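Local structure of botulinum neurotoxin type C1 (Clostridium botulinum, 3N7K) at residues T92-V97 / I181-N186; E331-I336 / T402-N407; I382-F387 / R395-V400. The protein is a clostridial neurotoxin whose receptor-binding domain probably attaches it to nerve cells by recognising gangliosides. One frame throughout, in Å; residues are numbered along the deposited sequence.

The three contacts show how one binding fragment is built from two different beta folds. Interaction 1 comes first along the chain and lies in the N-terminal, lectin-like sandwich. Interactions 2 and 3 belong to the C-terminal trefoil, on the other side of the chain's centre, each centred about 51 Å from interaction 1. They share strand 396-404, which pairs with 333-340 in interaction 2 and with 376-387 in interaction 3. Their centres are only about 14 Å apart, and Tyr-385 packs on Ile-333 and Thr-402. In sequence, interaction 3 is a local hairpin enclosed by interaction 2. The shared strand thus makes one continuous piece of trefoil beside the hairpin loop that probably binds ganglioside.

Interaction 1: T92-V97 / I181-N186; sequences TIIDSV and ITFEIN
Ile-94 lies between Ile-181 and Phe-183 where an antiparallel strand of the N-terminal beta sandwich, a jelly roll of the concanavalin type, receives a partner interrupted by a beta bulge. Its two branches divide the work. With CG1 beside the backbone N (chi1 -76°), CG2 is left anti to it and reaches Ile-181 CG2 at 3.6 Å, while CG1 lies 3.6 Å from Phe-183 CE1, the two side chains pointing the same way. Next to this pair, Ile-93 CG2 meets Ile-185 CD1 at 3.5 Å, the two side chains running side by side.

The backbone shows the consequence of the bulge. Thr-92 and Asn-186 exchange two hydrogen bonds, and so do Asp-95 and Thr-182, but between them the register slips by one residue. Ile-93 O nevertheless keeps a nearly straight bond from Glu-184 N (3.2 Å, 174°). On the other flank Ile-93 and Ile-94 both face Ile-105 of strand 102-107, a classic bulge, and the chain turns a corner at Ile-94.

Further out, the apolar side meets the opposing sheet: Phe-183 makes a T-shaped stack with Phe-208 of strand 202-211, and Ile-93 and Ile-185 both touch Met-203. The other face, carrying Thr-92, Asp-95, Thr-182 and Asn-186, is polar and partly exposed. There Asp-95 OD1 bonds Ser-104 OG. Glu-184 is divided between two partners, OE2 forming a salt bridge with Arg-53 and OE1 accepting Asn-186 ND2 at 2.7 Å, which probably holds the carboxylate in place. Asp-95 O is gripped twice, by Thr-182 N at 2.7 Å and by a water that donates to it, also at 2.7 Å; that same water lies 2.7 Å from Thr-182 OG1.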
ATOM      1  N   THR A  92      16.683  11.547  -6.627  1.00 18.83           N
ATOM      2  CA  THR A  92      17.060  10.407  -7.445  1.00 18.91           C
ATOM      3  C   THR A  92      17.032   9.264  -6.418  1.00 19.18           C
ATOM      4  O   THR A  92      17.604   9.399  -5.327  1.00 20.33           O
ATOM      5  CB  THR A  92      18.489  10.538  -8.019  1.00 19.22           C
ATOM      6  OG1 THR A  92      18.570  11.686  -8.869  1.00 19.61           O
ATOM      7  CG2 THR A  92      18.835   9.307  -8.843  1.00 20.48           C
ATOM      8  N   ILE A  93      16.341   8.165  -6.717  1.00 17.14           N
ATOM      9  CA  ILE A  93      16.309   7.079  -5.744  1.00 15.82           C
ATOM     10  C   ILE A  93      17.100   5.849  -6.183  1.00 15.96           C
ATOM     11  O   ILE A  93      17.813   5.249  -5.371  1.00 16.14           O
ATOM     12  CB  ILE A  93      14.867   6.702  -5.343  1.00 13.36           C
ATOM     13  CG1 ILE A  93      14.005   6.437  -6.578  1.00 15.12           C
ATOM     14  CG2 ILE A  93      14.288   7.809  -4.491  1.00 11.16           C
ATOM     15  CD1 ILE A  93      12.632   5.878  -6.235  1.00 10.20           C
ATOM     16  N   ILE A  94      16.964   5.458  -7.446  1.00 15.73           N
ATOM     17  CA  ILE A  94      17.756   4.349  -7.967  1.00 17.51           C
ATOM     18  C   ILE A  94      18.488   4.967  -9.155  1.00 19.30           C
ATOM     19  O   ILE A  94      17.850   5.518 -10.053  1.00 18.79           O
ATOM     20  CB  ILE A  94      16.894   3.125  -8.444  1.00 16.36           C
ATOM     21  CG1 ILE A  94      16.373   2.320  -7.248  1.00 14.75           C
ATOM     22  CG2 ILE A  94      17.752   2.178  -9.271  1.00 14.11           C
ATOM     23  CD1 ILE A  94      15.153   2.903  -6.580  1.00 15.48           C
ATOM     24  N   ASP A  95      19.819   4.896  -9.159  1.00 21.12           N
ATOM     25  CA  ASP A  95      20.575   5.495 -10.254  1.00 24.02           C
ATOM     26  C   ASP A  95      21.603   4.598 -10.945  1.00 24.71           C
ATOM     27  O   ASP A  95      22.472   4.010 -10.294  1.00 26.14           O
ATOM     28  CB  ASP A  95      21.277   6.759  -9.756  1.00 24.93           C
ATOM     29  CG  ASP A  95      21.869   7.577 -10.887  1.00 27.34           C
ATOM     30  OD1 ASP A  95      21.085   8.243 -11.603  1.00 28.17           O
ATOM     31  OD2 ASP A  95      23.113   7.538 -11.063  1.00 28.55           O
ATOM     32  N   SER A  96      21.507   4.506 -12.269  1.00 24.54           N
ATOM     33  CA  SER A  96      22.453   3.709 -13.039  1.00 25.45           C
ATOM     34  C   SER A  96      22.977   4.502 -14.253  1.00 28.24           C
ATOM     35  O   SER A  96      22.846   4.083 -15.408  1.00 29.37           O
ATOM     36  CB  SER A  96      21.805   2.406 -13.489  1.00 23.43           C
ATOM     37  OG  SER A  96      22.764   1.531 -14.053  1.00 20.56           O
ATOM     38  N   VAL A  97      23.559   5.663 -13.967  1.00 30.27           N
ATOM     39  CA  VAL A  97      24.140   6.538 -14.979  1.00 31.51           C
ATOM     40  C   VAL A  97      25.612   6.778 -14.604  1.00 34.36           C
ATOM     41  O   VAL A  97      25.907   7.498 -13.653  1.00 33.66           O
ATOM     42  CB  VAL A  97      23.388   7.880 -15.034  1.00 29.99           C
ATOM     43  CG1 VAL A  97      24.133   8.864 -15.903  1.00 29.39           C
ATOM     44  CG2 VAL A  97      21.997   7.660 -15.569  1.00 27.71           C
ATOM     45  N   ILE A 181      24.465   0.265 -10.281  1.00 24.04           N
ATOM     46  CA  ILE A 181      23.145   0.722  -9.883  1.00 22.54           C
ATOM     47  C   ILE A 181      23.359   1.159  -8.436  1.00 23.18           C
ATOM     48  O   ILE A 181      23.763   0.341  -7.602  1.00 22.55           O
ATOM     49  CB  ILE A 181      22.125  -0.428  -9.894  1.00 21.28           C
ATOM     50  CG1 ILE A 181      22.173  -1.160 -11.234  1.00 18.72           C
ATOM     51  CG2 ILE A 181      20.734   0.113  -9.605  1.00 20.56           C
ATOM     52  CD1 ILE A 181      21.276  -2.370 -11.293  1.00 15.23           C
ATOM     53  N   THR A 182      23.110   2.435  -8.139  1.00 22.27           N
ATOM     54  CA  THR A 182      23.303   2.948  -6.782  1.00 21.49           C
ATOM     55  C   THR A 182      22.002   3.358  -6.108  1.00 21.11           C
ATOM     56  O   THR A 182      21.350   4.315  -6.523  1.00 21.90           O
ATOM     57  CB  THR A 182      24.254   4.184  -6.754  1.00 21.03           C
ATOM     58  OG1 THR A 182      25.515   3.855  -7.350  1.00 19.75           O
ATOM     59  CG2 THR A 182      24.506   4.622  -5.328  1.00 20.69           C
ATOM     60  N   PHE A 183      21.629   2.622  -5.067  1.00 20.75           N
ATOM     61  CA  PHE A 183      20.425   2.930  -4.304  1.00 20.09           C
ATOM     62  C   PHE A 183      20.815   3.956  -3.249  1.00 20.61           C
ATOM     63  O   PHE A 183      21.747   3.738  -2.485  1.00 21.88           O
ATOM     64  CB  PHE A 183      19.890   1.678  -3.605  1.00 17.28           C
ATOM     65  CG  PHE A 183      19.383   0.624  -4.545  1.00 14.08           C
ATOM     66  CD1 PHE A 183      18.022   0.334  -4.617  1.00 14.10           C
ATOM     67  CD2 PHE A 183      20.260  -0.069  -5.372  1.00 12.78           C
ATOM     68  CE1 PHE A 183      17.541  -0.627  -5.495  1.00 12.23           C
ATOM     69  CE2 PHE A 183      19.793  -1.031  -6.255  1.00 12.77           C
ATOM     70  CZ  PHE A 183      18.427  -1.309  -6.317  1.00 14.86           C
ATOM     71  N   GLU A 184      20.099   5.072  -3.211  1.00 22.05           N
ATOM     72  CA  GLU A 184      20.367   6.129  -2.249  1.00 24.92           C
ATOM     73  C   GLU A 184      19.473   7.333  -2.549  1.00 26.39           C
ATOM     74  O   GLU A 184      19.340   7.739  -3.699  1.00 24.61           O
ATOM     75  CB  GLU A 184      21.844   6.535  -2.318  1.00 25.74           C
ATOM     76  CG  GLU A 184      22.208   7.749  -1.478  1.00 27.79           C
ATOM     77  CD  GLU A 184      23.637   8.218  -1.727  1.00 30.22           C
ATOM     78  OE1 GLU A 184      23.993   8.391  -2.920  1.00 27.28           O
ATOM     79  OE2 GLU A 184      24.396   8.418  -0.733  1.00 30.64           O
ATOM     80  N   ILE A 185      18.851   7.889  -1.512  1.00 29.27           N
ATOM     81  CA  ILE A 185      17.985   9.053  -1.677  1.00 32.80           C
ATOM     82  C   ILE A 185      18.838  10.317  -1.866  1.00 35.61           C
ATOM     83  O   ILE A 185      19.626  10.671  -0.991  1.00 35.67           O
ATOM     84  CB  ILE A 185      17.091   9.265  -0.433  1.00 32.40           C
ATOM     85  CG1 ILE A 185      16.312   7.987  -0.099  1.00 31.51           C
ATOM     86  CG2 ILE A 185      16.151  10.427  -0.669  1.00 31.13           C
ATOM     87  CD1 ILE A 185      15.287   7.602  -1.124  1.00 33.19           C
ATOM     88  N   ASN A 186      18.684  10.996  -3.002  1.00 39.19           N
ATOM     89  CA  ASN A 186      19.444  12.218  -3.265  1.00 42.34           C
ATOM     90  C   ASN A 186      18.631  13.341  -3.873  1.00 44.55           C
ATOM     91  O   ASN A 186      18.069  13.197  -4.956  1.00 44.46           O
ATOM     92  CB  ASN A 186      20.631  11.918  -4.166  1.00 41.93           C
ATOM     93  CG  ASN A 186      21.700  11.165  -3.445  1.00 42.66           C
ATOM     94  OD1 ASN A 186      22.166  11.602  -2.386  1.00 42.99           O
ATOM     95  ND2 ASN A 186      22.097  10.021  -3.994  1.00 41.83           N
TER
HETATM   96  O   HOH W   1      25.174   4.372 -10.022  1.00 29.23           O

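Interaction 2: E331-I336 / T402-N407; sequences EDIYAI and TVKQGN
Lys-404 runs from the side of Ile-333 to the carboxylate of Glu-331, and its successive atoms pass from apolar to charged company. CB sits 3.6 Å from Ile-333 CD1, CG borders that same methyl at 4.2 Å, and CD is still only 4.0 Å from it. A bend at chi2 (130°) turns the chain onward, so that CE comes within 3.5 Å of Glu-331 OE2. A second bend, at chi4, places NZ 3.1 Å from Glu-331 OE1 in a salt bridge. NZ also donates to Gln-405 O at 2.9 Å, the carbonyl of the next residue, just past the end of the strand, while the carboxylate of Asp-332 stands farther off and probably adds to the negative field.

The opposite face of the sheet carries Tyr-334, whose ring crosses the amide of Gln-405 roughly at right angles, though its closeness is doubtful. In the backbone, Tyr-334 and Val-403 form a hydrogen-bonded antiparallel pair, Val-403 N donating to Tyr-334 O at 2.8 Å. Further along, Ile-336 CD1 packs on Val-403 CG2 at 3.5 Å. Neighbouring strands 313-318 and 376-387 flank these residues, an antiparallel arrangement that belongs to the beta-trefoil of the C-terminal binding subdomain.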
ATOM      1  N   GLU A 331     -33.564  -2.080   3.741  1.00 52.25           N
ATOM      2  CA  GLU A 331     -33.552  -3.470   3.312  1.00 49.98           C
ATOM      3  C   GLU A 331     -33.417  -4.283   4.579  1.00 45.99           C
ATOM      4  O   GLU A 331     -34.388  -4.542   5.258  1.00 46.68           O
ATOM      5  CB  GLU A 331     -32.403  -3.783   2.318  1.00 52.28           C
ATOM      6  CG  GLU A 331     -32.866  -3.770   0.856  1.00 56.65           C
ATOM      7  CD  GLU A 331     -32.368  -4.989   0.122  1.00 59.16           C
ATOM      8  OE1 GLU A 331     -32.586  -6.104   0.656  1.00 59.64           O
ATOM      9  OE2 GLU A 331     -31.758  -4.827  -0.961  1.00 60.29           O
ATOM     10  N   ASP A 332     -32.206  -4.723   4.821  1.00 41.63           N
ATOM     11  CA  ASP A 332     -31.902  -5.454   6.033  1.00 37.98           C
ATOM     12  C   ASP A 332     -30.724  -4.735   6.617  1.00 35.35           C
ATOM     13  O   ASP A 332     -29.696  -5.324   6.903  1.00 34.11           O
ATOM     14  CB  ASP A 332     -31.617  -6.947   5.744  1.00 38.34           C
ATOM     15  CG  ASP A 332     -32.850  -7.673   5.172  1.00 37.46           C
ATOM     16  OD1 ASP A 332     -33.167  -7.559   3.954  1.00 36.58           O
ATOM     17  OD2 ASP A 332     -33.534  -8.337   5.978  1.00 37.78           O
ATOM     18  N   ILE A 333     -30.909  -3.434   6.803  1.00 32.82           N
ATOM     19  CA  ILE A 333     -29.857  -2.584   7.335  1.00 31.13           C
ATOM     20  C   ILE A 333     -29.811  -2.401   8.848  1.00 30.87           C
ATOM     21  O   ILE A 333     -30.788  -1.978   9.466  1.00 30.25           O
ATOM     22  CB  ILE A 333     -29.889  -1.194   6.661  1.00 29.46           C
ATOM     23  CG1 ILE A 333     -29.638  -1.352   5.166  1.00 28.82           C
ATOM     24  CG2 ILE A 333     -28.833  -0.285   7.268  1.00 26.84           C
ATOM     25  CD1 ILE A 333     -28.300  -1.969   4.837  1.00 30.26           C
ATOM     26  N   TYR A 334     -28.659  -2.731   9.430  1.00 29.45           N
ATOM     27  CA  TYR A 334     -28.462  -2.595  10.864  1.00 28.31           C
ATOM     28  C   TYR A 334     -27.229  -1.759  11.104  1.00 28.09           C
ATOM     29  O   TYR A 334     -26.210  -1.944  10.442  1.00 29.01           O
ATOM     30  CB  TYR A 334     -28.292  -3.959  11.515  1.00 26.86           C
ATOM     31  CG  TYR A 334     -29.362  -4.916  11.097  1.00 27.47           C
ATOM     32  CD1 TYR A 334     -29.243  -5.633   9.912  1.00 27.96           C
ATOM     33  CD2 TYR A 334     -30.522  -5.067  11.851  1.00 27.57           C
ATOM     34  CE1 TYR A 334     -30.249  -6.474   9.480  1.00 28.98           C
ATOM     35  CE2 TYR A 334     -31.544  -5.909  11.426  1.00 28.88           C
ATOM     36  CZ  TYR A 334     -31.397  -6.608  10.236  1.00 29.75           C
ATOM     37  OH  TYR A 334     -32.404  -7.421   9.771  1.00 32.77           O
ATOM     38  N   ALA A 335     -27.324  -0.830  12.045  1.00 27.40           N
ATOM     39  CA  ALA A 335     -26.197   0.037  12.357  1.00 26.63           C
ATOM     40  C   ALA A 335     -25.229  -0.712  13.246  1.00 25.61           C
ATOM     41  O   ALA A 335     -25.591  -1.690  13.892  1.00 25.70           O
ATOM     42  CB  ALA A 335     -26.682   1.308  13.060  1.00 23.06           C
ATOM     43  N   ILE A 336     -23.988  -0.256  13.260  1.00 25.40           N
ATOM     44  CA  ILE A 336     -22.982  -0.867  14.098  1.00 26.94           C
ATOM     45  C   ILE A 336     -22.721   0.098  15.250  1.00 28.51           C
ATOM     46  O   ILE A 336     -22.477   1.292  15.039  1.00 29.03           O
ATOM     47  CB  ILE A 336     -21.684  -1.112  13.320  1.00 26.75           C
ATOM     48  CG1 ILE A 336     -21.985  -1.976  12.089  1.00 26.63           C
ATOM     49  CG2 ILE A 336     -20.669  -1.798  14.227  1.00 25.50           C
ATOM     50  CD1 ILE A 336     -20.825  -2.163  11.158  1.00 23.90           C
ATOM     51  N   THR A 402     -22.592   0.347   8.885  1.00 20.46           N
ATOM     52  CA  THR A 402     -23.776  -0.496   8.863  1.00 20.19           C
ATOM     53  C   THR A 402     -23.447  -1.883   8.363  1.00 20.39           C
ATOM     54  O   THR A 402     -22.358  -2.145   7.860  1.00 20.25           O
ATOM     55  CB  THR A 402     -24.863   0.052   7.923  1.00 20.08           C
ATOM     56  OG1 THR A 402     -24.291   0.248   6.628  1.00 21.26           O
ATOM     57  CG2 THR A 402     -25.446   1.359   8.441  1.00 20.40           C
ATOM     58  N   VAL A 403     -24.418  -2.770   8.499  1.00 20.59           N
ATOM     59  CA  VAL A 403     -24.261  -4.135   8.050  1.00 23.55           C
ATOM     60  C   VAL A 403     -25.505  -4.498   7.267  1.00 25.25           C
ATOM     61  O   VAL A 403     -26.598  -4.585   7.831  1.00 26.16           O
ATOM     62  CB  VAL A 403     -24.116  -5.119   9.230  1.00 23.65           C
ATOM     63  CG1 VAL A 403     -24.069  -6.546   8.715  1.00 22.22           C
ATOM     64  CG2 VAL A 403     -22.858  -4.795  10.024  1.00 24.58           C
ATOM     65  N   LYS A 404     -25.338  -4.669   5.960  1.00 25.83           N
ATOM     66  CA  LYS A 404     -26.441  -5.052   5.106  1.00 25.54           C
ATOM     67  C   LYS A 404     -26.553  -6.566   5.204  1.00 25.87           C
ATOM     68  O   LYS A 404     -25.544  -7.278   5.191  1.00 24.72           O
ATOM     69  CB  LYS A 404     -26.172  -4.640   3.657  1.00 25.99           C
ATOM     70  CG  LYS A 404     -27.076  -5.342   2.664  1.00 27.97           C
ATOM     71  CD  LYS A 404     -27.747  -4.377   1.703  1.00 27.28           C
ATOM     72  CE  LYS A 404     -28.797  -5.115   0.893  1.00 26.86           C
ATOM     73  NZ  LYS A 404     -29.772  -5.800   1.799  1.00 23.99           N
ATOM     74  N   GLN A 405     -27.778  -7.055   5.355  1.00 24.55           N
ATOM     75  CA  GLN A 405     -27.991  -8.487   5.425  1.00 24.39           C
ATOM     76  C   GLN A 405     -28.906  -8.846   4.279  1.00 23.13           C
ATOM     77  O   GLN A 405     -28.895  -8.158   3.260  1.00 22.90           O
ATOM     78  CB  GLN A 405     -28.573  -8.907   6.779  1.00 23.43           C
ATOM     79  CG  GLN A 405     -27.553  -8.749   7.890  1.00 22.72           C
ATOM     80  CD  GLN A 405     -27.969  -9.389   9.184  1.00 21.73           C
ATOM     81  OE1 GLN A 405     -29.043  -9.113   9.713  1.00 21.31           O
ATOM     82  NE2 GLN A 405     -27.106 -10.246   9.717  1.00 23.08           N
ATOM     83  N   GLY A 406     -29.704  -9.893   4.431  1.00 21.66           N
ATOM     84  CA  GLY A 406     -30.545 -10.281   3.323  1.00 20.85           C
ATOM     85  C   GLY A 406     -29.551 -10.684   2.246  1.00 20.57           C
ATOM     86  O   GLY A 406     -28.572 -11.378   2.546  1.00 20.62           O
ATOM     87  N   ASN A 407     -29.778 -10.247   1.010  1.00 18.64           N
ATOM     88  CA  ASN A 407     -28.865 -10.568  -0.081  1.00 18.74           C
ATOM     89  C   ASN A 407     -27.899  -9.408  -0.289  1.00 18.86           C
ATOM     90  O   ASN A 407     -28.146  -8.478  -1.058  1.00 18.25           O
ATOM     91  CB  ASN A 407     -29.638 -10.877  -1.370  1.00 17.45           C
ATOM     92  CG  ASN A 407     -28.729 -11.047  -2.563  1.00 16.96           C
ATOM     93  OD1 ASN A 407     -27.696 -11.708  -2.480  1.00 15.37           O
ATOM     94  ND2 ASN A 407     -29.112 -10.453  -3.689  1.00 17.48           N
TER

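Interaction 3: I382-F387 / R395-V400; sequences IGTYRF and RHNYLV
Ile-382, partway along strand 376-387, sets its CD1 against Leu-399 CG, 3.8 Å away. Gly-383 and Val-400 then exchange two backbone hydrogen bonds. Beside them Leu-399 leans in closely: its CD1 lies 3.3 Å from Thr-384 CG2. With OG1 of that threonine turned between N and the carbonyl carbon (chi1 89°), CG2 is on the side of the backbone N, facing Leu-399.

Tyr-385 pairs with Tyr-398 through two more backbone bonds, and Tyr-385 O also receives a CA-H contact from Asn-397 CA at 3.1 Å. Arg-386 points to the same face as Thr-384 and Leu-399. Its chain bends at chi2, and the guanidinium lies beside Asn-397, whose amide orientation is doubtful; its charge is met by Asp-326, in a salt bridge through NE. Phe-387 ends the strand on the other face. Its CB abuts the edge of the Tyr-398 ring, 3.4 Å from CD2, and its CZ lies 3.8 Å from Val-400 CG2.

Beyond the strand ends, Asp-392 accepts bonds from Tyr-398 OH and His-396 ND1, tying the hairpin to its connecting loop, which is probably the ganglioside-binding loop of this serotype. Strand 266-270 packs against the hairpin's base, with Phe-268 on Ile-382 and Val-267 on Val-400, while strand 396-404 goes on to pair with 333-340.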
ATOM      1  N   ILE A 382     -21.771   1.557   4.890  1.00 20.64           N
ATOM      2  CA  ILE A 382     -21.810   2.864   5.494  1.00 22.23           C
ATOM      3  C   ILE A 382     -22.855   3.698   4.744  1.00 23.75           C
ATOM      4  O   ILE A 382     -23.055   3.527   3.537  1.00 22.90           O
ATOM      5  CB  ILE A 382     -20.425   3.522   5.388  1.00 20.59           C
ATOM      6  CG1 ILE A 382     -20.374   4.803   6.210  1.00 21.52           C
ATOM      7  CG2 ILE A 382     -20.124   3.838   3.946  1.00 22.42           C
ATOM      8  CD1 ILE A 382     -19.047   5.546   6.099  1.00 22.26           C
ATOM      9  N   GLY A 383     -23.524   4.586   5.467  1.00 24.31           N
ATOM     10  CA  GLY A 383     -24.532   5.425   4.855  1.00 24.69           C
ATOM     11  C   GLY A 383     -25.009   6.427   5.872  1.00 25.82           C
ATOM     12  O   GLY A 383     -24.626   6.355   7.041  1.00 25.22           O
ATOM     13  N   THR A 384     -25.828   7.377   5.442  1.00 26.47           N
ATOM     14  CA  THR A 384     -26.333   8.357   6.382  1.00 27.70           C
ATOM     15  C   THR A 384     -27.774   7.994   6.729  1.00 28.62           C
ATOM     16  O   THR A 384     -28.581   7.692   5.844  1.00 27.37           O
ATOM     17  CB  THR A 384     -26.278   9.788   5.807  1.00 27.62           C
ATOM     18  OG1 THR A 384     -27.488  10.061   5.098  1.00 27.94           O
ATOM     19  CG2 THR A 384     -25.089   9.943   4.861  1.00 25.94           C
ATOM     20  N   TYR A 385     -28.083   8.010   8.025  1.00 28.87           N
ATOM     21  CA  TYR A 385     -29.416   7.673   8.508  1.00 29.49           C
ATOM     22  C   TYR A 385     -29.879   8.638   9.602  1.00 31.03           C
ATOM     23  O   TYR A 385     -29.065   9.361  10.186  1.00 31.33           O
ATOM     24  CB  TYR A 385     -29.433   6.233   9.040  1.00 27.41           C
ATOM     25  CG  TYR A 385     -29.169   5.184   7.982  1.00 27.25           C
ATOM     26  CD1 TYR A 385     -27.881   4.975   7.470  1.00 27.54           C
ATOM     27  CD2 TYR A 385     -30.220   4.440   7.443  1.00 27.63           C
ATOM     28  CE1 TYR A 385     -27.650   4.048   6.436  1.00 26.93           C
ATOM     29  CE2 TYR A 385     -30.006   3.516   6.413  1.00 26.42           C
ATOM     30  CZ  TYR A 385     -28.728   3.323   5.912  1.00 26.55           C
ATOM     31  OH  TYR A 385     -28.547   2.416   4.893  1.00 25.29           O
ATOM     32  N   ARG A 386     -31.189   8.633   9.867  1.00 31.74           N
ATOM     33  CA  ARG A 386     -31.811   9.489  10.880  1.00 31.99           C
ATOM     34  C   ARG A 386     -31.704   8.907  12.287  1.00 32.09           C
ATOM     35  O   ARG A 386     -32.138   7.781  12.534  1.00 31.90           O
ATOM     36  CB  ARG A 386     -33.285   9.707  10.533  1.00 33.13           C
ATOM     37  CG  ARG A 386     -33.521  10.707   9.418  1.00 36.15           C
ATOM     38  CD  ARG A 386     -33.024  12.083   9.835  1.00 39.59           C
ATOM     39  NE  ARG A 386     -33.424  13.130   8.903  1.00 43.48           N
ATOM     40  CZ  ARG A 386     -33.023  14.396   8.986  1.00 46.84           C
ATOM     41  NH1 ARG A 386     -32.204  14.782   9.959  1.00 48.10           N
ATOM     42  NH2 ARG A 386     -33.444  15.283   8.093  1.00 48.12           N
ATOM     43  N   PHE A 387     -31.137   9.685  13.206  1.00 31.59           N
ATOM     44  CA  PHE A 387     -30.962   9.260  14.591  1.00 31.77           C
ATOM     45  C   PHE A 387     -31.339  10.326  15.609  1.00 33.07           C
ATOM     46  O   PHE A 387     -31.383  11.520  15.315  1.00 31.64           O
ATOM     47  CB  PHE A 387     -29.508   8.904  14.887  1.00 34.13           C
ATOM     48  CG  PHE A 387     -29.021   7.656  14.225  1.00 35.42           C
ATOM     49  CD1 PHE A 387     -28.708   7.645  12.870  1.00 35.63           C
ATOM     50  CD2 PHE A 387     -28.820   6.499  14.978  1.00 35.32           C
ATOM     51  CE1 PHE A 387     -28.197   6.499  12.281  1.00 36.94           C
ATOM     52  CE2 PHE A 387     -28.310   5.348  14.399  1.00 35.39           C
ATOM     53  CZ  PHE A 387     -27.998   5.345  13.053  1.00 35.81           C
ATOM     54  N   ARG A 395     -34.773  13.790  15.229  1.00 31.20           N
ATOM     55  CA  ARG A 395     -33.872  12.917  14.484  1.00 30.58           C
ATOM     56  C   ARG A 395     -32.956  13.742  13.592  1.00 30.03           C
ATOM     57  O   ARG A 395     -33.356  14.762  13.036  1.00 28.51           O
ATOM     58  CB  ARG A 395     -34.655  11.926  13.619  1.00 31.10           C
ATOM     59  CG  ARG A 395     -35.258  10.752  14.365  1.00 32.34           C
ATOM     60  CD  ARG A 395     -36.011   9.861  13.389  1.00 35.61           C
ATOM     61  NE  ARG A 395     -36.751   8.786  14.043  1.00 38.06           N
ATOM     62  CZ  ARG A 395     -36.199   7.690  14.565  1.00 40.39           C
ATOM     63  NH1 ARG A 395     -34.879   7.507  14.516  1.00 38.91           N
ATOM     64  NH2 ARG A 395     -36.977   6.774  15.136  1.00 39.51           N
ATOM     65  N   HIS A 396     -31.718  13.287  13.466  1.00 31.03           N
ATOM     66  CA  HIS A 396     -30.728  13.965  12.646  1.00 31.35           C
ATOM     67  C   HIS A 396     -29.914  12.931  11.877  1.00 30.64           C
ATOM     68  O   HIS A 396     -29.731  11.813  12.337  1.00 28.25           O
ATOM     69  CB  HIS A 396     -29.826  14.828  13.529  1.00 30.30           C
ATOM     70  CG  HIS A 396     -30.491  16.078  14.017  1.00 32.28           C
ATOM     71  ND1 HIS A 396     -30.064  16.762  15.134  1.00 32.86           N
ATOM     72  CD2 HIS A 396     -31.521  16.795  13.509  1.00 32.96           C
ATOM     73  CE1 HIS A 396     -30.801  17.846  15.292  1.00 32.76           C
ATOM     74  NE2 HIS A 396     -31.692  17.890  14.318  1.00 33.04           N
ATOM     75  N   ASN A 397     -29.449  13.318  10.694  1.00 31.24           N
ATOM     76  CA  ASN A 397     -28.667  12.441   9.838  1.00 31.38           C
ATOM     77  C   ASN A 397     -27.234  12.275  10.305  1.00 32.50           C
ATOM     78  O   ASN A 397     -26.548  13.248  10.613  1.00 33.63           O
ATOM     79  CB  ASN A 397     -28.684  12.973   8.411  1.00 30.35           C
ATOM     80  CG  ASN A 397     -29.990  12.698   7.713  1.00 30.17           C
ATOM     81  OD1 ASN A 397     -30.347  13.374   6.755  1.00 31.83           O
ATOM     82  ND2 ASN A 397     -30.707  11.689   8.179  1.00 31.27           N
ATOM     83  N   TYR A 398     -26.790  11.022  10.359  1.00 32.40           N
ATOM     84  CA  TYR A 398     -25.434  10.706  10.772  1.00 32.55           C
ATOM     85  C   TYR A 398     -24.853   9.658   9.831  1.00 31.89           C
ATOM     86  O   TYR A 398     -25.503   8.657   9.535  1.00 32.40           O
ATOM     87  CB  TYR A 398     -25.418  10.163  12.210  1.00 34.01           C
ATOM     88  CG  TYR A 398     -25.841  11.165  13.263  1.00 36.32           C
ATOM     89  CD1 TYR A 398     -25.081  12.307  13.514  1.00 37.34           C
ATOM     90  CD2 TYR A 398     -27.009  10.977  14.000  1.00 36.42           C
ATOM     91  CE1 TYR A 398     -25.475  13.239  14.477  1.00 37.66           C
ATOM     92  CE2 TYR A 398     -27.411  11.902  14.962  1.00 37.90           C
ATOM     93  CZ  TYR A 398     -26.641  13.027  15.192  1.00 38.25           C
ATOM     94  OH  TYR A 398     -27.042  13.938  16.135  1.00 38.73           O
ATOM     95  N   LEU A 399     -23.642   9.894   9.335  1.00 30.74           N
ATOM     96  CA  LEU A 399     -23.008   8.915   8.465  1.00 27.81           C
ATOM     97  C   LEU A 399     -22.448   7.892   9.445  1.00 25.87           C
ATOM     98  O   LEU A 399     -21.615   8.227  10.295  1.00 24.24           O
ATOM     99  CB  LEU A 399     -21.877   9.548   7.657  1.00 27.43           C
ATOM    100  CG  LEU A 399     -21.266   8.617   6.608  1.00 24.98           C
ATOM    101  CD1 LEU A 399     -22.316   8.243   5.571  1.00 23.71           C
ATOM    102  CD2 LEU A 399     -20.084   9.300   5.964  1.00 25.15           C
ATOM    103  N   VAL A 400     -22.918   6.654   9.337  1.00 23.56           N
ATOM    104  CA  VAL A 400     -22.488   5.621  10.262  1.00 22.61           C
ATOM    105  C   VAL A 400     -22.269   4.242   9.636  1.00 21.05           C
ATOM    106  O   VAL A 400     -22.836   3.905   8.595  1.00 18.49           O
ATOM    107  CB  VAL A 400     -23.517   5.482  11.427  1.00 22.72           C
ATOM    108  CG1 VAL A 400     -23.689   6.821  12.151  1.00 24.11           C
ATOM    109  CG2 VAL A 400     -24.859   5.030  10.885  1.00 24.03           C
TER